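Local atomic coordinates of putative transcriptional regulator TRANSCRIPTION REGULATOR protein (PDB entry 5NLA), a protein that acts as an AraC-like transcriptional activator that binds c-di-GMP to regulate extracellular polysaccharide production, probably through sequence-specific DNA binding. Residues L94-Q102 with I169-L177; V251-I259 with L277-F288. One frame throughout, in Å; residues are numbered along the deposited sequence.

Contact 1 of 2, residues L94-Q102 with I169-L177; sequences LGDLLIVQQ and ILLFMPYEL
With chi1 at -174°, the CG1 branch of Ile169 stands anti to its own backbone N and carries CD1 across to the CG2 methyl of Ile99, 3.9 Å away. The same CD1 also borders CG of Gln101, whose amide end turns elsewhere, to Trp92 through OE1 and to Glu209 through NE2. In Phe172 the ring instead swings to the side of the backbone N (chi1 -65°), which brings its CD2-CE2 edge up to the neighbouring strand. There CG2 of Val100 meets CE2 of Phe172 at 3.9 Å, close to the ring plane, while CD2 of Leu98 runs alongside CD2 of the ring at 4.1 Å. The backbones hold this register: Leu98 and Phe172 exchange two N-H to O bonds of 2.9 Å, and Val100 and Leu170 exchange two of 2.8 Å. Strands 97-102 and 169-173, antiparallel at 157°, are inner strands of the larger antiparallel sheet, as expected for the beta-rich N-terminal domain of AraC-type regulators; strand 88-94 flanks the first and strand 124-129 the second. The face bearing Ile99, Ile169 and Leu171 is covered by helices 196-211 and 220-234, with Ile169 packing on Ile205. Were Ile169 an alanine, the chain beyond CB would be gone, which would probably open a gap beside CG2 of Ile99 and against Ile205 and take away a contact of Gln101 CG. Near the type II' turn from Leu94 to Leu97, whose positive-phi position is taken by Gly95, CD1 of Leu97 rests on CG of Met173 at 3.7 Å. Beyond it, CB of Asp96 touches the ring of Pro174 at CG, 3.6 Å away, where the second strand ends and the chain passes into short helix 175-178.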
loop_
_atom_site.group_PDB
_atom_site.type_symbol
_atom_site.label_atom_id
_atom_site.label_comp_id
_atom_site.label_asym_id
_atom_site.label_seq_id
_atom_site.Cartn_x
_atom_site.Cartn_y
_atom_site.Cartn_z
ATOM N N LEU A 94 -12.021 0.923 5.730
ATOM C CA LEU A 94 -12.388 1.956 6.651
ATOM C C LEU A 94 -12.376 3.102 5.700
ATOM O O LEU A 94 -11.393 3.802 5.604
ATOM C CB LEU A 94 -11.305 2.163 7.671
ATOM C CG LEU A 94 -11.317 1.176 8.812
ATOM C CD1 LEU A 94 -10.296 1.624 9.831
ATOM C CD2 LEU A 94 -12.698 1.194 9.419
ATOM N N GLY A 95 -13.474 3.333 5.015
ATOM C CA GLY A 95 -13.481 4.373 4.021
ATOM C C GLY A 95 -12.427 4.056 2.981
ATOM O O GLY A 95 -12.409 2.988 2.406
ATOM N N ASP A 96 -11.594 5.039 2.693
ATOM C CA ASP A 96 -10.495 4.922 1.743
ATOM C C ASP A 96 -9.338 4.002 2.145
ATOM O O ASP A 96 -8.814 3.260 1.330
ATOM C CB ASP A 96 -9.981 6.317 1.423
ATOM C CG ASP A 96 -10.271 7.305 2.528
ATOM O OD1 ASP A 96 -10.201 6.904 3.705
ATOM O OD2 ASP A 96 -10.591 8.466 2.215
ATOM N N LEU A 97 -8.949 4.091 3.407
ATOM C CA LEU A 97 -7.883 3.297 4.021
ATOM C C LEU A 97 -8.304 1.822 4.163
ATOM O O LEU A 97 -9.332 1.530 4.780
ATOM C CB LEU A 97 -7.536 3.908 5.389
ATOM C CG LEU A 97 -6.471 3.275 6.289
ATOM C CD1 LEU A 97 -5.970 4.272 7.327
ATOM C CD2 LEU A 97 -6.993 2.027 6.978
ATOM N N LEU A 98 -7.505 0.916 3.592
ATOM C CA LEU A 98 -7.784 -0.524 3.597
ATOM C C LEU A 98 -6.934 -1.260 4.645
ATOM O O LEU A 98 -5.695 -1.186 4.626
ATOM C CB LEU A 98 -7.521 -1.127 2.206
ATOM C CG LEU A 98 -7.878 -2.616 2.024
ATOM C CD1 LEU A 98 -9.372 -2.827 1.906
ATOM C CD2 LEU A 98 -7.199 -3.229 0.815
ATOM N N ILE A 99 -7.614 -1.975 5.541
ATOM C CA ILE A 99 -6.971 -2.879 6.498
ATOM C C ILE A 99 -7.015 -4.284 5.905
ATOM O O ILE A 99 -8.090 -4.755 5.518
ATOM C CB ILE A 99 -7.716 -2.948 7.853
ATOM C CG1 ILE A 99 -8.073 -1.550 8.384
ATOM C CG2 ILE A 99 -6.898 -3.742 8.874
ATOM C CD1 ILE A 99 -6.878 -0.703 8.729
ATOM N N VAL A 100 -5.867 -4.954 5.849
ATOM C CA VAL A 100 -5.807 -6.346 5.391
ATOM C C VAL A 100 -5.129 -7.240 6.426
ATOM O O VAL A 100 -3.995 -6.990 6.813
ATOM C CB VAL A 100 -5.085 -6.458 4.039
ATOM C CG1 VAL A 100 -4.835 -7.919 3.664
ATOM C CG2 VAL A 100 -5.898 -5.744 2.967
ATOM N N GLN A 101 -5.846 -8.267 6.870
ATOM C CA GLN A 101 -5.271 -9.333 7.691
ATOM C C GLN A 101 -4.763 -10.442 6.768
ATOM O O GLN A 101 -5.551 -11.090 6.072
ATOM C CB GLN A 101 -6.305 -9.875 8.671
ATOM C CG GLN A 101 -6.686 -8.870 9.762
ATOM C CD GLN A 101 -7.999 -9.188 10.465
ATOM O OE1 GLN A 101 -9.060 -9.269 9.833
ATOM N NE2 GLN A 101 -7.940 -9.335 11.780
ATOM N N GLN A 102 -3.446 -10.638 6.757
ATOM C CA GLN A 102 -2.795 -11.624 5.908
ATOM C C GLN A 102 -2.195 -12.771 6.726
ATOM O O GLN A 102 -1.480 -12.537 7.708
ATOM C CB GLN A 102 -1.681 -10.943 5.137
ATOM C CG GLN A 102 -0.965 -11.831 4.139
ATOM C CD GLN A 102 -0.145 -11.022 3.164
ATOM O OE1 GLN A 102 -0.148 -11.282 1.953
ATOM N NE2 GLN A 102 0.550 -10.014 3.678
ATOM N N ILE A 169 -0.794 -7.691 9.890
ATOM C CA ILE A 169 -1.885 -6.759 9.658
ATOM C C ILE A 169 -1.309 -5.579 8.851
ATOM O O ILE A 169 -0.293 -4.980 9.231
ATOM C CB ILE A 169 -2.614 -6.378 10.973
ATOM C CG1 ILE A 169 -3.855 -5.520 10.675
ATOM C CG2 ILE A 169 -1.685 -5.684 11.958
ATOM C CD1 ILE A 169 -4.944 -5.632 11.725
ATOM N N LEU A 170 -1.931 -5.311 7.703
ATOM C CA LEU A 170 -1.419 -4.362 6.707
ATOM C C LEU A 170 -2.377 -3.178 6.507
ATOM O O LEU A 170 -3.570 -3.379 6.285
ATOM C CB LEU A 170 -1.259 -5.065 5.360
ATOM C CG LEU A 170 -0.255 -6.210 5.160
ATOM C CD1 LEU A 170 -0.385 -6.717 3.727
ATOM C CD2 LEU A 170 1.178 -5.776 5.440
ATOM N N LEU A 171 -1.840 -1.959 6.574
ATOM C CA LEU A 171 -2.569 -0.728 6.228
ATOM C C LEU A 171 -2.149 -0.252 4.836
ATOM O O LEU A 171 -0.953 -0.102 4.548
ATOM C CB LEU A 171 -2.247 0.396 7.219
ATOM C CG LEU A 171 -2.381 0.120 8.712
ATOM C CD1 LEU A 171 -1.884 1.309 9.521
ATOM C CD2 LEU A 171 -3.820 -0.203 9.059
ATOM N N PHE A 172 -3.134 -0.020 3.979
ATOM C CA PHE A 172 -2.900 0.599 2.683
ATOM C C PHE A 172 -3.645 1.928 2.715
ATOM O O PHE A 172 -4.861 1.956 2.844
ATOM C CB PHE A 172 -3.432 -0.268 1.553
ATOM C CG PHE A 172 -2.726 -1.590 1.389
ATOM C CD1 PHE A 172 -1.562 -1.683 0.636
ATOM C CD2 PHE A 172 -3.274 -2.772 1.923
ATOM C CE1 PHE A 172 -0.919 -2.909 0.459
ATOM C CE2 PHE A 172 -2.645 -4.004 1.737
ATOM C CZ PHE A 172 -1.463 -4.073 1.007
ATOM N N MET A 173 -2.892 3.021 2.618
ATOM C CA MET A 173 -3.422 4.380 2.747
ATOM C C MET A 173 -3.274 5.076 1.381
ATOM O O MET A 173 -2.169 5.086 0.819
ATOM C CB MET A 173 -2.643 5.144 3.835
ATOM C CG MET A 173 -2.958 4.708 5.276
ATOM S SD MET A 173 -1.729 5.116 6.539
ATOM C CE MET A 173 -0.404 4.120 5.903
ATOM N N PRO A 174 -4.373 5.645 0.829
ATOM C CA PRO A 174 -4.271 6.294 -0.486
ATOM C C PRO A 174 -3.347 7.509 -0.464
ATOM O O PRO A 174 -3.306 8.210 0.545
ATOM C CB PRO A 174 -5.704 6.735 -0.788
ATOM C CG PRO A 174 -6.570 6.050 0.201
ATOM C CD PRO A 174 -5.730 5.761 1.390
ATOM N N TYR A 175 -2.636 7.753 -1.571
ATOM C CA TYR A 175 -1.574 8.775 -1.628
ATOM C C TYR A 175 -1.876 10.029 -0.824
ATOM O O TYR A 175 -1.038 10.515 -0.070
ATOM C CB TYR A 175 -1.280 9.228 -3.070
ATOM C CG TYR A 175 -0.043 10.098 -3.128
ATOM C CD1 TYR A 175 1.212 9.529 -2.982
ATOM C CD2 TYR A 175 -0.124 11.476 -3.268
ATOM C CE1 TYR A 175 2.357 10.294 -2.993
ATOM C CE2 TYR A 175 1.026 12.253 -3.278
ATOM C CZ TYR A 175 2.269 11.645 -3.135
ATOM O OH TYR A 175 3.447 12.359 -3.138
ATOM N N GLU A 176 -3.083 10.539 -1.010
ATOM C CA GLU A 176 -3.468 11.831 -0.488
ATOM C C GLU A 176 -3.566 11.885 1.034
ATOM O O GLU A 176 -3.327 12.938 1.623
ATOM C CB GLU A 176 -4.787 12.242 -1.119
ATOM C CG GLU A 176 -5.208 13.661 -0.807
ATOM C CD GLU A 176 -4.233 14.740 -1.277
ATOM O OE1 GLU A 176 -3.545 14.542 -2.310
ATOM O OE2 GLU A 176 -4.173 15.800 -0.608
ATOM N N LEU A 177 -3.895 10.761 1.662
ATOM C CA LEU A 177 -3.964 10.679 3.127
ATOM C C LEU A 177 -2.717 11.259 3.801
ATOM O O LEU A 177 -2.819 12.010 4.774
ATOM C CB LEU A 177 -4.172 9.226 3.588
ATOM C CG LEU A 177 -5.234 8.993 4.663
ATOM C CD1 LEU A 177 -4.922 9.780 5.926
ATOM C CD2 LEU A 177 -6.630 9.343 4.146
#

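Contact 2 of 2, residues V251-I259 with L277-F288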
loop_
_atom_site.group_PDB
_atom_site.type_symbol
_atom_site.label_atom_id
_atom_site.label_comp_id
_atom_site.label_asym_id
_atom_site.label_seq_id
_atom_site.Cartn_x
_atom_site.Cartn_y
_atom_site.Cartn_z
ATOM N N VAL A 251 4.871 5.847 -12.335
ATOM C CA VAL A 251 4.039 6.901 -12.887
ATOM C C VAL A 251 2.972 7.410 -11.932
ATOM O O VAL A 251 2.892 8.615 -11.723
ATOM C CB VAL A 251 3.398 6.580 -14.276
ATOM C CG1 VAL A 251 4.430 6.704 -15.380
ATOM C CG2 VAL A 251 2.681 5.237 -14.324
ATOM N N MET A 252 2.171 6.525 -11.349
ATOM C CA MET A 252 0.993 6.963 -10.584
ATOM C C MET A 252 1.363 7.750 -9.345
ATOM O O MET A 252 0.694 8.721 -9.011
ATOM C CB MET A 252 0.096 5.787 -10.180
ATOM C CG MET A 252 -1.257 6.183 -9.588
ATOM S SD MET A 252 -2.262 7.348 -10.546
ATOM C CE MET A 252 -3.730 6.332 -10.608
ATOM N N GLU A 253 2.428 7.336 -8.673
ATOM C CA GLU A 253 2.936 8.076 -7.521
ATOM C C GLU A 253 3.423 9.463 -7.978
ATOM O O GLU A 253 3.162 10.465 -7.311
ATOM C CB GLU A 253 4.043 7.276 -6.804
ATOM C CG GLU A 253 4.025 7.324 -5.273
ATOM C CD GLU A 253 5.115 8.179 -4.686
ATOM O OE1 GLU A 253 5.245 9.336 -5.152
ATOM O OE2 GLU A 253 5.828 7.702 -3.768
ATOM N N ARG A 254 4.092 9.518 -9.128
ATOM C CA ARG A 254 4.547 10.797 -9.686
ATOM C C ARG A 254 3.396 11.703 -10.111
ATOM O O ARG A 254 3.468 12.910 -9.903
ATOM C CB ARG A 254 5.551 10.589 -10.829
ATOM C CG ARG A 254 6.947 10.275 -10.310
ATOM C CD ARG A 254 7.979 10.156 -11.407
ATOM N NE ARG A 254 7.673 9.011 -12.267
ATOM C CZ ARG A 254 7.548 9.033 -13.599
ATOM N NH1 ARG A 254 7.733 10.152 -14.310
ATOM N NH2 ARG A 254 7.249 7.901 -14.236
ATOM N N ALA A 255 2.340 11.111 -10.668
ATOM C CA ALA A 255 1.120 11.833 -11.048
ATOM C C ALA A 255 0.342 12.356 -9.840
ATOM O O ALA A 255 -0.040 13.530 -9.802
ATOM C CB ALA A 255 0.218 10.940 -11.878
ATOM N N HIS A 256 0.100 11.484 -8.860
ATOM C CA HIS A 256 -0.594 11.894 -7.634
ATOM C C HIS A 256 0.146 13.005 -6.869
ATOM O O HIS A 256 -0.502 13.877 -6.262
ATOM C CB HIS A 256 -0.862 10.700 -6.705
ATOM C CG HIS A 256 -2.072 9.896 -7.073
ATOM N ND1 HIS A 256 -2.264 8.609 -6.630
ATOM C CD2 HIS A 256 -3.148 10.190 -7.839
ATOM C CE1 HIS A 256 -3.407 8.145 -7.093
ATOM N NE2 HIS A 256 -3.965 9.085 -7.830
ATOM N N ARG A 257 1.481 12.972 -6.918
ATOM C CA ARG A 257 2.313 13.999 -6.295
ATOM C C ARG A 257 2.245 15.304 -7.070
ATOM O O ARG A 257 2.023 16.368 -6.482
ATOM C CB ARG A 257 3.776 13.558 -6.206
ATOM C CG ARG A 257 4.646 14.518 -5.398
ATOM C CD ARG A 257 6.079 14.045 -5.281
ATOM N NE ARG A 257 6.706 13.849 -6.586
ATOM C CZ ARG A 257 7.893 13.276 -6.777
ATOM N NH1 ARG A 257 8.613 12.840 -5.743
ATOM N NH2 ARG A 257 8.371 13.129 -8.014
ATOM N N TYR A 258 2.459 15.222 -8.382
ATOM C CA TYR A 258 2.377 16.399 -9.239
ATOM C C TYR A 258 1.069 17.127 -8.963
ATOM O O TYR A 258 1.077 18.298 -8.624
ATOM C CB TYR A 258 2.486 16.026 -10.715
ATOM C CG TYR A 258 2.533 17.243 -11.591
ATOM C CD1 TYR A 258 3.734 17.903 -11.830
ATOM C CD2 TYR A 258 1.368 17.766 -12.150
ATOM C CE1 TYR A 258 3.775 19.042 -12.613
ATOM C CE2 TYR A 258 1.394 18.906 -12.930
ATOM C CZ TYR A 258 2.595 19.549 -13.168
ATOM O OH TYR A 258 2.596 20.696 -13.956
ATOM N N ILE A 259 -0.041 16.406 -9.068
ATOM C CA ILE A 259 -1.365 16.950 -8.772
ATOM C C ILE A 259 -1.436 17.583 -7.392
ATOM O O ILE A 259 -1.959 18.683 -7.263
ATOM C CB ILE A 259 -2.480 15.884 -8.939
ATOM C CG1 ILE A 259 -2.745 15.656 -10.431
ATOM C CG2 ILE A 259 -3.783 16.291 -8.240
ATOM C CD1 ILE A 259 -3.559 14.415 -10.731
ATOM N N LEU A 277 5.183 14.233 -16.847
ATOM C CA LEU A 277 5.540 12.848 -16.503
ATOM C C LEU A 277 6.361 12.150 -17.603
ATOM O O LEU A 277 6.891 11.064 -17.378
ATOM C CB LEU A 277 4.276 12.016 -16.260
ATOM C CG LEU A 277 3.393 12.364 -15.054
ATOM C CD1 LEU A 277 2.098 11.570 -15.105
ATOM C CD2 LEU A 277 4.107 12.121 -13.733
ATOM N N GLY A 278 6.452 12.756 -18.789
ATOM C CA GLY A 278 7.083 12.118 -19.945
ATOM C C GLY A 278 6.221 10.999 -20.488
ATOM O O GLY A 278 6.712 9.901 -20.762
ATOM N N ILE A 279 4.929 11.283 -20.645
ATOM C CA ILE A 279 3.950 10.249 -20.977
ATOM C C ILE A 279 2.790 10.801 -21.822
ATOM O O ILE A 279 2.502 11.996 -21.795
ATOM C CB ILE A 279 3.479 9.525 -19.678
ATOM C CG1 ILE A 279 3.056 8.089 -19.967
ATOM C CG2 ILE A 279 2.375 10.287 -18.944
ATOM C CD1 ILE A 279 4.138 7.199 -20.556
ATOM N N SER A 280 2.172 9.912 -22.602
ATOM C CA SER A 280 1.069 10.245 -23.505
ATOM C C SER A 280 -0.253 10.471 -22.784
ATOM O O SER A 280 -0.429 10.093 -21.626
ATOM C CB SER A 280 0.879 9.119 -24.530
ATOM O OG SER A 280 0.517 7.895 -23.896
ATOM N N ARG A 281 -1.191 11.062 -23.509
ATOM C CA ARG A 281 -2.525 11.358 -23.001
ATOM C C ARG A 281 -3.312 10.078 -22.680
ATOM O O ARG A 281 -4.024 10.025 -21.677
ATOM C CB ARG A 281 -3.264 12.234 -24.016
ATOM C CG ARG A 281 -4.558 12.863 -23.540
ATOM C CD ARG A 281 -4.359 13.904 -22.456
ATOM N NE ARG A 281 -5.655 14.443 -22.051
ATOM C CZ ARG A 281 -6.294 15.460 -22.630
ATOM N NH1 ARG A 281 -5.776 16.123 -23.668
ATOM N NH2 ARG A 281 -7.480 15.835 -22.153
ATOM N N THR A 282 -3.138 9.049 -23.514
ATOM C CA THR A 282 -3.760 7.732 -23.320
ATOM C C THR A 282 -3.282 7.013 -22.071
ATOM O O THR A 282 -4.064 6.328 -21.408
ATOM C CB THR A 282 -3.467 6.771 -24.490
ATOM O OG1 THR A 282 -2.062 6.484 -24.530
ATOM C CG2 THR A 282 -3.939 7.348 -25.833
ATOM N N ARG A 283 -1.995 7.121 -21.770
ATOM C CA ARG A 283 -1.472 6.521 -20.543
ATOM C C ARG A 283 -2.047 7.188 -19.294
ATOM O O ARG A 283 -2.275 6.521 -18.288
ATOM C CB ARG A 283 0.048 6.621 -20.475
ATOM C CG ARG A 283 0.688 5.575 -19.563
ATOM C CD ARG A 283 1.085 4.363 -20.381
ATOM N NE ARG A 283 0.960 3.121 -19.629
ATOM C CZ ARG A 283 1.030 1.910 -20.177
ATOM N NH1 ARG A 283 1.227 1.746 -21.493
ATOM N NH2 ARG A 283 0.913 0.849 -19.400
ATOM N N LEU A 284 -2.240 8.506 -19.342
ATOM C CA LEU A 284 -2.822 9.226 -18.205
ATOM C C LEU A 284 -4.257 8.761 -17.959
ATOM O O LEU A 284 -4.623 8.388 -16.839
ATOM C CB LEU A 284 -2.774 10.739 -18.413
ATOM C CG LEU A 284 -3.227 11.569 -17.210
ATOM C CD1 LEU A 284 -2.402 11.216 -15.974
ATOM C CD2 LEU A 284 -3.155 13.068 -17.497
ATOM N N TYR A 285 -5.036 8.744 -19.032
ATOM C CA TYR A 285 -6.383 8.193 -19.026
ATOM C C TYR A 285 -6.448 6.759 -18.442
ATOM O O TYR A 285 -7.361 6.450 -17.679
ATOM C CB TYR A 285 -6.928 8.228 -20.454
ATOM C CG TYR A 285 -8.360 7.795 -20.617
ATOM C CD1 TYR A 285 -8.696 6.436 -20.662
ATOM C CD2 TYR A 285 -9.383 8.739 -20.771
ATOM C CE1 TYR A 285 -10.008 6.036 -20.832
ATOM C CE2 TYR A 285 -10.699 8.349 -20.950
ATOM C CZ TYR A 285 -11.004 6.995 -20.978
ATOM O OH TYR A 285 -12.298 6.583 -21.155
ATOM N N GLN A 286 -5.501 5.896 -18.813
ATOM C CA GLN A 286 -5.435 4.535 -18.261
ATOM C C GLN A 286 -5.247 4.510 -16.763
ATOM O O GLN A 286 -5.971 3.794 -16.064
ATOM C CB GLN A 286 -4.302 3.723 -18.871
ATOM C CG GLN A 286 -4.619 3.169 -20.228
ATOM C CD GLN A 286 -3.477 2.359 -20.760
ATOM O OE1 GLN A 286 -2.805 2.769 -21.700
ATOM N NE2 GLN A 286 -3.230 1.212 -20.144
ATOM N N LEU A 287 -4.269 5.271 -16.276
ATOM C CA LEU A 287 -3.989 5.313 -14.841
ATOM C C LEU A 287 -5.192 5.776 -14.042
ATOM O O LEU A 287 -5.407 5.279 -12.932
ATOM C CB LEU A 287 -2.787 6.202 -14.528
ATOM C CG LEU A 287 -1.449 5.655 -15.032
ATOM C CD1 LEU A 287 -0.359 6.713 -15.033
ATOM C CD2 LEU A 287 -1.007 4.446 -14.220
ATOM N N PHE A 288 -5.989 6.686 -14.615
ATOM C CA PHE A 288 -7.110 7.296 -13.912
ATOM C C PHE A 288 -8.497 6.747 -14.267
ATOM O O PHE A 288 -9.498 7.270 -13.773
ATOM C CB PHE A 288 -7.039 8.821 -14.076
ATOM C CG PHE A 288 -5.941 9.447 -13.271
ATOM C CD1 PHE A 288 -4.629 9.432 -13.725
ATOM C CD2 PHE A 288 -6.206 10.002 -12.025
ATOM C CE1 PHE A 288 -3.606 9.981 -12.968
ATOM C CE2 PHE A 288 -5.188 10.550 -11.257
ATOM C CZ PHE A 288 -3.886 10.541 -11.730
#
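Phe288, which follows Leu287 in the second helix region of the helix-turn-helix formed by helices 270-275 and 281-288, is a knob pressed into a hole of helix 251-259 lined by Met252, Ala255, His256 and Ile259. The chain of Met252, CG anti to the backbone N (chi1 -170°) and bent further out, sets CE over the centre of the Phe288 ring, 4.3 Å from its centroid, a CH-pi contact; its sulfur makes an oblique Met-aromatic approach. CB of Ala255 touches the ring edge at CE1, 4.1 Å away. NE2 of His256 comes to 3.9 Å from CE2 of Phe288, the two ring planes nearly perpendicular, while ND1 of His256 is hydrogen-bonded to OD2 of Asp122. One residue back, CD1 of Leu287 packs on CG2 of Val251 at 3.5 Å. The turn adds Leu277, which splits its methyls between CB of Arg254 (CD2, 3.6 Å) and CB of Ala255 (CD1, 3.8 Å). NH1 of Arg254 gives a weak hydrogen bond of 3.3 Å to O of Leu277, while NE of Arg254 is hydrogen-bonded to Met249 O. The axes of helix segments 251-259 and 281-288 lie at 89°, consistent with a helix packing across the helix-turn-helix in AraC-family DNA-binding domains.

Contact 1 closes before contact 2 opens, so the two follow each other along the chain, with their centres about 22 Å apart. Contact 1 belongs to the larger antiparallel sheet near the middle of the molecule; contact 2 lies among the helices of the DNA-binding part. They share no sheet or helix, yet the short helix 175-178, directly after strand 166-173, joins them. Tyr175 packs its CD2 against CB of His256, 3.6 Å away, and also touches Glu253 and Arg257, while Glu176 is hydrogen-bonded to His260 and forms a salt bridge with Arg301. The sheet part and the helical part thus pack directly on each other through helix 175-178.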